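Local atomic coordinates of sarcoplasmic calcium-binding proteins II, V, VI, and VII (Branchiostoma lanceolatum, PDB entry 2SAS), a protein that binds calcium ions through EF-hand loops and seems to be more abundant in fast-contracting muscles, its precise role being unsettled. Residues S117-N129 with V144-L158. Sequence-based numbering, arbitrary orientation.
Sequences SGDGIVDLEEFQN and VYNVITDGGKVTFDL. With CA (calcium ion), chain D.
The calcium-binding loop of the third EF-hand meets its partner loop in the fourth, and Val-122 ties them together through both its backbone N and its backbone O. Its N donates to Phe-156 O (2.9 Å), nearly in line with the carbonyl, while its O accepts the hydroxyl of Tyr-145 at 2.8 Å from OH, on a lone pair in the carbonyl plane. The neighbouring Ile-121 presents its CA to the same Phe-156 O and turns its own carbonyl O to the calcium ion, which Ser-117 OG, Asp-119 OD1 and both carboxylate oxygens of Glu-126 also bind; Asp-115 completes the protein ligands. Paired EF-hand loops usually meet as a short antiparallel strand pair; here one backbone bond of that kind crosses, and a tyrosine hydroxyl takes the carbonyl. The helix before the fourth loop closes in a Schellman motif at Asp-150, and no calcium is seen in that loop. Away from the calcium the side chains pack together. Val-122 CG1 sits over the centre of one face of the Phe-156 ring, 4.2 Å from its centroid, and Ile-148 CG2 covers the opposite face. Phe-127, with CG anti to its backbone N (chi1 -179°), reaches across to the helix 144-149: Ile-148 CD1 lies over a face of its ring, and Val-144 CG1 approaches Phe-127 CE2 obliquely at 3.6 Å. Leu-124 packs over a face of Tyr-145, its CB 4.2 Å from the ring centroid. A valine in place of Tyr-145 would probably leave Val-122 O without its hydroxyl partner and open a gap against Leu-124.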
ATOM      1  N   SER A 117     -14.144  16.607  -8.902  1.00 23.79           N
ATOM      2  CA  SER A 117     -14.841  17.648  -9.658  1.00 23.92           C
ATOM      3  C   SER A 117     -16.343  17.701  -9.551  1.00 24.30           C
ATOM      4  O   SER A 117     -16.898  18.703 -10.111  1.00 26.64           O
ATOM      5  CB  SER A 117     -14.512  17.570 -11.145  1.00 24.63           C
ATOM      6  OG  SER A 117     -15.194  16.465 -11.709  1.00 24.48           O
ATOM      7  N   GLY A 118     -17.050  16.733  -8.989  1.00 21.87           N
ATOM      8  CA  GLY A 118     -18.489  16.839  -8.872  1.00 18.98           C
ATOM      9  C   GLY A 118     -19.345  16.482 -10.041  1.00 17.48           C
ATOM     10  O   GLY A 118     -20.594  16.593  -9.898  1.00 18.99           O
ATOM     11  N   ASP A 119     -18.856  16.010 -11.144  1.00 16.50           N
ATOM     12  CA  ASP A 119     -19.661  15.622 -12.307  1.00 15.81           C
ATOM     13  C   ASP A 119     -20.166  14.210 -12.198  1.00 16.19           C
ATOM     14  O   ASP A 119     -20.913  13.795 -13.094  1.00 17.51           O
ATOM     15  CB  ASP A 119     -18.938  15.789 -13.657  1.00 15.39           C
ATOM     16  CG  ASP A 119     -17.570  15.239 -13.763  1.00 17.62           C
ATOM     17  OD1 ASP A 119     -16.938  14.681 -12.831  1.00 21.31           O
ATOM     18  OD2 ASP A 119     -16.981  15.371 -14.861  1.00 22.26           O
ATOM     19  N   GLY A 120     -19.748  13.471 -11.175  1.00 17.35           N
ATOM     20  CA  GLY A 120     -20.293  12.068 -11.066  1.00 15.74           C
ATOM     21  C   GLY A 120     -19.582  11.107 -11.985  1.00 14.42           C
ATOM     22  O   GLY A 120     -20.161  10.092 -12.380  1.00 15.80           O
ATOM     23  N   ILE A 121     -18.355  11.419 -12.338  1.00 13.63           N
ATOM     24  CA  ILE A 121     -17.521  10.579 -13.218  1.00 15.09           C
ATOM     25  C   ILE A 121     -16.144  10.654 -12.572  1.00 15.68           C
ATOM     26  O   ILE A 121     -15.938  11.817 -12.187  1.00 15.87           O
ATOM     27  CB  ILE A 121     -17.441  11.216 -14.664  1.00 14.75           C
ATOM     28  CG1 ILE A 121     -18.819  11.005 -15.349  1.00 15.34           C
ATOM     29  CG2 ILE A 121     -16.278  10.732 -15.554  1.00 13.07           C
ATOM     30  CD1 ILE A 121     -18.926  11.813 -16.657  1.00 17.52           C
ATOM     31  N   VAL A 122     -15.355   9.620 -12.424  1.00 15.04           N
ATOM     32  CA  VAL A 122     -14.012   9.923 -11.870  1.00 16.69           C
ATOM     33  C   VAL A 122     -13.202   9.777 -13.192  1.00 17.41           C
ATOM     34  O   VAL A 122     -13.241   8.682 -13.799  1.00 16.44           O
ATOM     35  CB  VAL A 122     -13.493   9.195 -10.636  1.00 15.52           C
ATOM     36  CG1 VAL A 122     -14.568   8.536  -9.807  1.00 15.54           C
ATOM     37  CG2 VAL A 122     -12.283   8.327 -10.841  1.00 14.93           C
ATOM     38  N   ASP A 123     -12.617  10.899 -13.599  1.00 16.36           N
ATOM     39  CA  ASP A 123     -11.879  10.822 -14.885  1.00 17.89           C
ATOM     40  C   ASP A 123     -10.489  10.301 -14.538  1.00 18.08           C
ATOM     41  O   ASP A 123     -10.336  10.089 -13.314  1.00 19.85           O
ATOM     42  CB  ASP A 123     -11.926  12.126 -15.640  1.00 17.93           C
ATOM     43  CG  ASP A 123     -11.380  13.292 -14.891  1.00 17.98           C
ATOM     44  OD1 ASP A 123     -10.356  13.204 -14.239  1.00 19.95           O
ATOM     45  OD2 ASP A 123     -12.028  14.361 -14.928  1.00 23.96           O
ATOM     46  N   LEU A 124      -9.660  10.160 -15.531  1.00 16.43           N
ATOM     47  CA  LEU A 124      -8.289   9.677 -15.409  1.00 17.07           C
ATOM     48  C   LEU A 124      -7.432  10.489 -14.455  1.00 17.48           C
ATOM     49  O   LEU A 124      -6.644   9.924 -13.683  1.00 18.39           O
ATOM     50  CB  LEU A 124      -7.702   9.659 -16.838  1.00 17.36           C
ATOM     51  CG  LEU A 124      -6.762   8.621 -17.367  1.00 17.69           C
ATOM     52  CD1 LEU A 124      -5.781   9.307 -18.373  1.00 17.06           C
ATOM     53  CD2 LEU A 124      -5.930   8.010 -16.262  1.00 17.93           C
ATOM     54  N   GLU A 125      -7.490  11.806 -14.483  1.00 18.21           N
ATOM     55  CA  GLU A 125      -6.678  12.633 -13.593  1.00 19.30           C
ATOM     56  C   GLU A 125      -7.130  12.427 -12.149  1.00 18.56           C
ATOM     57  O   GLU A 125      -6.282  12.336 -11.254  1.00 16.66           O
ATOM     58  CB  GLU A 125      -6.616  14.064 -13.978  1.00 22.57           C
ATOM     59  CG  GLU A 125      -6.716  15.236 -12.997  1.00 27.95           C
ATOM     60  CD  GLU A 125      -8.035  15.968 -13.103  1.00 31.34           C
ATOM     61  OE1 GLU A 125      -8.302  16.282 -14.294  1.00 32.58           O
ATOM     62  OE2 GLU A 125      -8.774  16.191 -12.150  1.00 34.31           O
ATOM     63  N   GLU A 126      -8.445  12.319 -11.988  1.00 18.58           N
ATOM     64  CA  GLU A 126      -9.011  12.071 -10.632  1.00 18.85           C
ATOM     65  C   GLU A 126      -8.538  10.723 -10.142  1.00 20.77           C
ATOM     66  O   GLU A 126      -8.035  10.583  -9.005  1.00 21.84           O
ATOM     67  CB  GLU A 126     -10.546  12.123 -10.669  1.00 15.87           C
ATOM     68  CG  GLU A 126     -11.037  13.506 -11.149  1.00 11.18           C
ATOM     69  CD  GLU A 126     -12.451  13.795 -11.174  1.00 12.55           C
ATOM     70  OE1 GLU A 126     -13.214  12.877 -11.560  1.00 14.44           O
ATOM     71  OE2 GLU A 126     -12.976  14.847 -10.815  1.00 14.87           O
ATOM     72  N   PHE A 127      -8.595   9.734 -11.049  1.00 21.44           N
ATOM     73  CA  PHE A 127      -8.156   8.375 -10.708  1.00 21.09           C
ATOM     74  C   PHE A 127      -6.695   8.431 -10.307  1.00 21.65           C
ATOM     75  O   PHE A 127      -6.302   7.849  -9.276  1.00 21.70           O
ATOM     76  CB  PHE A 127      -8.526   7.361 -11.810  1.00 21.19           C
ATOM     77  CG  PHE A 127      -8.071   5.981 -11.417  1.00 22.66           C
ATOM     78  CD1 PHE A 127      -8.820   5.289 -10.440  1.00 23.90           C
ATOM     79  CD2 PHE A 127      -6.909   5.422 -11.945  1.00 21.64           C
ATOM     80  CE1 PHE A 127      -8.427   4.049  -9.965  1.00 22.87           C
ATOM     81  CE2 PHE A 127      -6.505   4.161 -11.519  1.00 23.61           C
ATOM     82  CZ  PHE A 127      -7.264   3.485 -10.511  1.00 24.59           C
ATOM     83  N   GLN A 128      -5.873   9.044 -11.135  1.00 22.21           N
ATOM     84  CA  GLN A 128      -4.405   9.204 -10.895  1.00 23.99           C
ATOM     85  C   GLN A 128      -4.115   9.802  -9.501  1.00 23.73           C
ATOM     86  O   GLN A 128      -3.121   9.508  -8.838  1.00 23.91           O
ATOM     87  CB  GLN A 128      -3.867  10.113 -11.969  1.00 24.57           C
ATOM     88  CG  GLN A 128      -2.424  10.373 -12.297  1.00 25.59           C
ATOM     89  CD  GLN A 128      -2.427  10.789 -13.778  1.00 27.55           C
ATOM     90  OE1 GLN A 128      -2.199   9.986 -14.670  1.00 28.29           O
ATOM     91  NE2 GLN A 128      -2.833  12.047 -13.979  1.00 28.63           N
ATOM     92  N   ASN A 129      -4.935  10.735  -9.074  1.00 23.31           N
ATOM     93  CA  ASN A 129      -4.869  11.406  -7.793  1.00 24.26           C
ATOM     94  C   ASN A 129      -5.319  10.401  -6.704  1.00 24.18           C
ATOM     95  O   ASN A 129      -4.887  10.458  -5.549  1.00 24.68           O
ATOM     96  CB  ASN A 129      -5.750  12.654  -7.782  1.00 25.54           C
ATOM     97  CG  ASN A 129      -5.061  13.865  -8.395  1.00 26.50           C
ATOM     98  OD1 ASN A 129      -4.063  14.348  -7.842  1.00 27.96           O
ATOM     99  ND2 ASN A 129      -5.612  14.375  -9.487  1.00 26.56           N
ATOM    100  N   VAL A 144      -4.720   0.917 -16.077  1.00 15.99           N
ATOM    101  CA  VAL A 144      -5.620   0.500 -14.978  1.00 16.56           C
ATOM    102  C   VAL A 144      -6.957   1.160 -15.271  1.00 17.06           C
ATOM    103  O   VAL A 144      -8.030   0.590 -15.084  1.00 19.67           O
ATOM    104  CB  VAL A 144      -5.050   0.867 -13.589  1.00 16.63           C
ATOM    105  CG1 VAL A 144      -6.109   0.751 -12.514  1.00 15.86           C
ATOM    106  CG2 VAL A 144      -3.803   0.071 -13.256  1.00 11.89           C
ATOM    107  N   TYR A 145      -6.892   2.396 -15.743  1.00 17.86           N
ATOM    108  CA  TYR A 145      -8.174   3.099 -16.063  1.00 17.30           C
ATOM    109  C   TYR A 145      -8.911   2.427 -17.197  1.00 17.84           C
ATOM    110  O   TYR A 145     -10.146   2.475 -17.275  1.00 18.56           O
ATOM    111  CB  TYR A 145      -7.840   4.540 -16.434  1.00 15.60           C
ATOM    112  CG  TYR A 145      -9.049   5.408 -16.543  1.00 13.74           C
ATOM    113  CD1 TYR A 145      -9.565   5.845 -15.314  1.00 15.36           C
ATOM    114  CD2 TYR A 145      -9.675   5.796 -17.726  1.00 13.29           C
ATOM    115  CE1 TYR A 145     -10.676   6.659 -15.265  1.00 13.88           C
ATOM    116  CE2 TYR A 145     -10.811   6.647 -17.674  1.00 11.76           C
ATOM    117  CZ  TYR A 145     -11.283   7.050 -16.459  1.00 12.63           C
ATOM    118  OH  TYR A 145     -12.380   7.838 -16.301  1.00 15.02           O
ATOM    119  N   ASN A 146      -8.210   1.789 -18.128  1.00 19.33           N
ATOM    120  CA  ASN A 146      -8.870   1.103 -19.251  1.00 18.48           C
ATOM    121  C   ASN A 146      -9.537  -0.183 -18.819  1.00 17.48           C
ATOM    122  O   ASN A 146     -10.523  -0.615 -19.450  1.00 16.60           O
ATOM    123  CB  ASN A 146      -7.920   1.032 -20.466  1.00 21.47           C
ATOM    124  CG  ASN A 146      -8.076   2.336 -21.275  1.00 25.31           C
ATOM    125  OD1 ASN A 146      -8.901   2.453 -22.192  1.00 27.70           O
ATOM    126  ND2 ASN A 146      -7.322   3.363 -20.929  1.00 26.13           N
ATOM    127  N   VAL A 147      -9.068  -0.831 -17.747  1.00 16.07           N
ATOM    128  CA  VAL A 147      -9.778  -2.032 -17.259  1.00 14.16           C
ATOM    129  C   VAL A 147     -11.098  -1.528 -16.670  1.00 14.75           C
ATOM    130  O   VAL A 147     -12.201  -2.040 -16.875  1.00 15.13           O
ATOM    131  CB  VAL A 147      -8.933  -2.807 -16.249  1.00 14.66           C
ATOM    132  CG1 VAL A 147      -9.786  -3.859 -15.514  1.00 12.67           C
ATOM    133  CG2 VAL A 147      -7.693  -3.422 -16.843  1.00 13.06           C
ATOM    134  N   ILE A 148     -11.000  -0.403 -15.918  1.00 14.71           N
ATOM    135  CA  ILE A 148     -12.228   0.151 -15.331  1.00 15.61           C
ATOM    136  C   ILE A 148     -13.266   0.632 -16.349  1.00 16.92           C
ATOM    137  O   ILE A 148     -14.497   0.438 -16.201  1.00 17.23           O
ATOM    138  CB  ILE A 148     -11.894   1.320 -14.354  1.00 15.77           C
ATOM    139  CG1 ILE A 148     -10.698   0.939 -13.423  1.00 17.74           C
ATOM    140  CG2 ILE A 148     -13.174   1.703 -13.582  1.00 16.88           C
ATOM    141  CD1 ILE A 148     -10.397   2.044 -12.354  1.00 16.61           C
ATOM    142  N   THR A 149     -12.826   1.363 -17.357  1.00 17.15           N
ATOM    143  CA  THR A 149     -13.758   1.904 -18.362  1.00 16.86           C
ATOM    144  C   THR A 149     -13.966   0.914 -19.476  1.00 18.64           C
ATOM    145  O   THR A 149     -14.740   1.172 -20.408  1.00 20.36           O
ATOM    146  CB  THR A 149     -13.247   3.287 -18.927  1.00 15.07           C
ATOM    147  OG1 THR A 149     -12.017   2.931 -19.640  1.00 13.21           O
ATOM    148  CG2 THR A 149     -13.098   4.329 -17.821  1.00  9.83           C
ATOM    149  N   ASP A 150     -13.302  -0.222 -19.318  1.00 19.98           N
ATOM    150  CA  ASP A 150     -13.414  -1.323 -20.296  1.00 19.85           C
ATOM    151  C   ASP A 150     -13.206  -0.876 -21.737  1.00 18.71           C
ATOM    152  O   ASP A 150     -14.018  -1.211 -22.629  1.00 19.34           O
ATOM    153  CB  ASP A 150     -14.747  -2.068 -20.097  1.00 18.65           C
ATOM    154  CG  ASP A 150     -14.678  -3.316 -20.970  1.00 21.67           C
ATOM    155  OD1 ASP A 150     -13.546  -3.788 -21.136  1.00 21.86           O
ATOM    156  OD2 ASP A 150     -15.680  -3.759 -21.549  1.00 26.11           O
ATOM    157  N   GLY A 151     -12.116  -0.200 -21.957  1.00 17.62           N
ATOM    158  CA  GLY A 151     -11.744   0.327 -23.287  1.00 16.45           C
ATOM    159  C   GLY A 151     -12.594   1.477 -23.736  1.00 15.27           C
ATOM    160  O   GLY A 151     -12.689   1.751 -24.966  1.00 16.33           O
ATOM    161  N   GLY A 152     -13.209   2.168 -22.810  1.00 14.58           N
ATOM    162  CA  GLY A 152     -14.053   3.345 -23.125  1.00 14.25           C
ATOM    163  C   GLY A 152     -15.476   2.975 -23.361  1.00 16.45           C
ATOM    164  O   GLY A 152     -16.282   3.852 -23.740  1.00 18.04           O
ATOM    165  N   LYS A 153     -15.877   1.727 -23.084  1.00 15.43           N
ATOM    166  CA  LYS A 153     -17.235   1.304 -23.269  1.00 14.96           C
ATOM    167  C   LYS A 153     -18.108   1.750 -22.098  1.00 16.92           C
ATOM    168  O   LYS A 153     -19.283   2.072 -22.337  1.00 18.53           O
ATOM    169  CB  LYS A 153     -17.409  -0.214 -23.373  1.00 15.96           C
ATOM    170  CG  LYS A 153     -16.764  -0.851 -24.593  1.00 16.73           C
ATOM    171  CD  LYS A 153     -17.115  -2.340 -24.636  1.00 19.23           C
ATOM    172  CE  LYS A 153     -16.097  -3.101 -25.460  1.00 20.91           C
ATOM    173  NZ  LYS A 153     -15.825  -4.434 -24.821  1.00 24.85           N
ATOM    174  N   VAL A 154     -17.482   1.750 -20.939  1.00 17.57           N
ATOM    175  CA  VAL A 154     -18.143   2.087 -19.659  1.00 17.52           C
ATOM    176  C   VAL A 154     -17.610   3.338 -18.976  1.00 16.75           C
ATOM    177  O   VAL A 154     -16.403   3.488 -18.739  1.00 17.19           O
ATOM    178  CB  VAL A 154     -17.871   0.847 -18.731  1.00 18.47           C
ATOM    179  CG1 VAL A 154     -18.692   0.915 -17.474  1.00 20.82           C
ATOM    180  CG2 VAL A 154     -18.110  -0.477 -19.468  1.00 18.91           C
ATOM    181  N   THR A 155     -18.458   4.239 -18.565  1.00 16.61           N
ATOM    182  CA  THR A 155     -18.107   5.442 -17.831  1.00 16.92           C
ATOM    183  C   THR A 155     -17.897   5.033 -16.344  1.00 16.79           C
ATOM    184  O   THR A 155     -18.689   4.223 -15.800  1.00 16.36           O
ATOM    185  CB  THR A 155     -19.255   6.541 -17.912  1.00 16.44           C
ATOM    186  OG1 THR A 155     -19.601   6.566 -19.333  1.00 19.64           O
ATOM    187  CG2 THR A 155     -18.816   7.954 -17.558  1.00 16.58           C
ATOM    188  N   PHE A 156     -16.863   5.579 -15.776  1.00 15.00           N
ATOM    189  CA  PHE A 156     -16.486   5.425 -14.413  1.00 15.81           C
ATOM    190  C   PHE A 156     -17.440   6.322 -13.582  1.00 16.94           C
ATOM    191  O   PHE A 156     -17.056   7.421 -13.150  1.00 17.27           O
ATOM    192  CB  PHE A 156     -15.027   5.700 -14.036  1.00 15.18           C
ATOM    193  CG  PHE A 156     -14.558   5.158 -12.704  1.00 13.71           C
ATOM    194  CD1 PHE A 156     -15.415   4.471 -11.854  1.00 12.19           C
ATOM    195  CD2 PHE A 156     -13.215   5.330 -12.343  1.00 13.10           C
ATOM    196  CE1 PHE A 156     -14.973   3.954 -10.630  1.00 13.96           C
ATOM    197  CE2 PHE A 156     -12.767   4.857 -11.100  1.00 14.28           C
ATOM    198  CZ  PHE A 156     -13.649   4.160 -10.231  1.00 13.58           C
ATOM    199  N   ASP A 157     -18.650   5.815 -13.401  1.00 16.42           N
ATOM    200  CA  ASP A 157     -19.594   6.581 -12.566  1.00 18.50           C
ATOM    201  C   ASP A 157     -19.880   5.748 -11.306  1.00 20.45           C
ATOM    202  O   ASP A 157     -19.192   4.717 -11.063  1.00 21.11           O
ATOM    203  CB  ASP A 157     -20.798   6.941 -13.415  1.00 20.92           C
ATOM    204  CG  ASP A 157     -21.731   5.750 -13.547  1.00 21.80           C
ATOM    205  OD1 ASP A 157     -21.212   4.696 -13.903  1.00 22.66           O
ATOM    206  OD2 ASP A 157     -22.922   5.898 -13.234  1.00 26.20           O
ATOM    207  N   LEU A 158     -20.840   6.187 -10.508  1.00 20.61           N
ATOM    208  CA  LEU A 158     -21.272   5.575  -9.254  1.00 19.31           C
ATOM    209  C   LEU A 158     -21.726   4.126  -9.477  1.00 18.44           C
ATOM    210  O   LEU A 158     -21.330   3.262  -8.690  1.00 17.83           O
ATOM    211  CB  LEU A 158     -22.332   6.413  -8.577  1.00 18.81           C
ATOM    212  CG  LEU A 158     -22.384   6.540  -7.072  1.00 20.87           C
ATOM    213  CD1 LEU A 158     -23.825   6.624  -6.584  1.00 19.14           C
ATOM    214  CD2 LEU A 158     -21.599   5.466  -6.344  1.00 18.55           C
TER
HETATM  215 CA    CA D 188     -15.110  14.027 -11.693  1.00 12.82          CA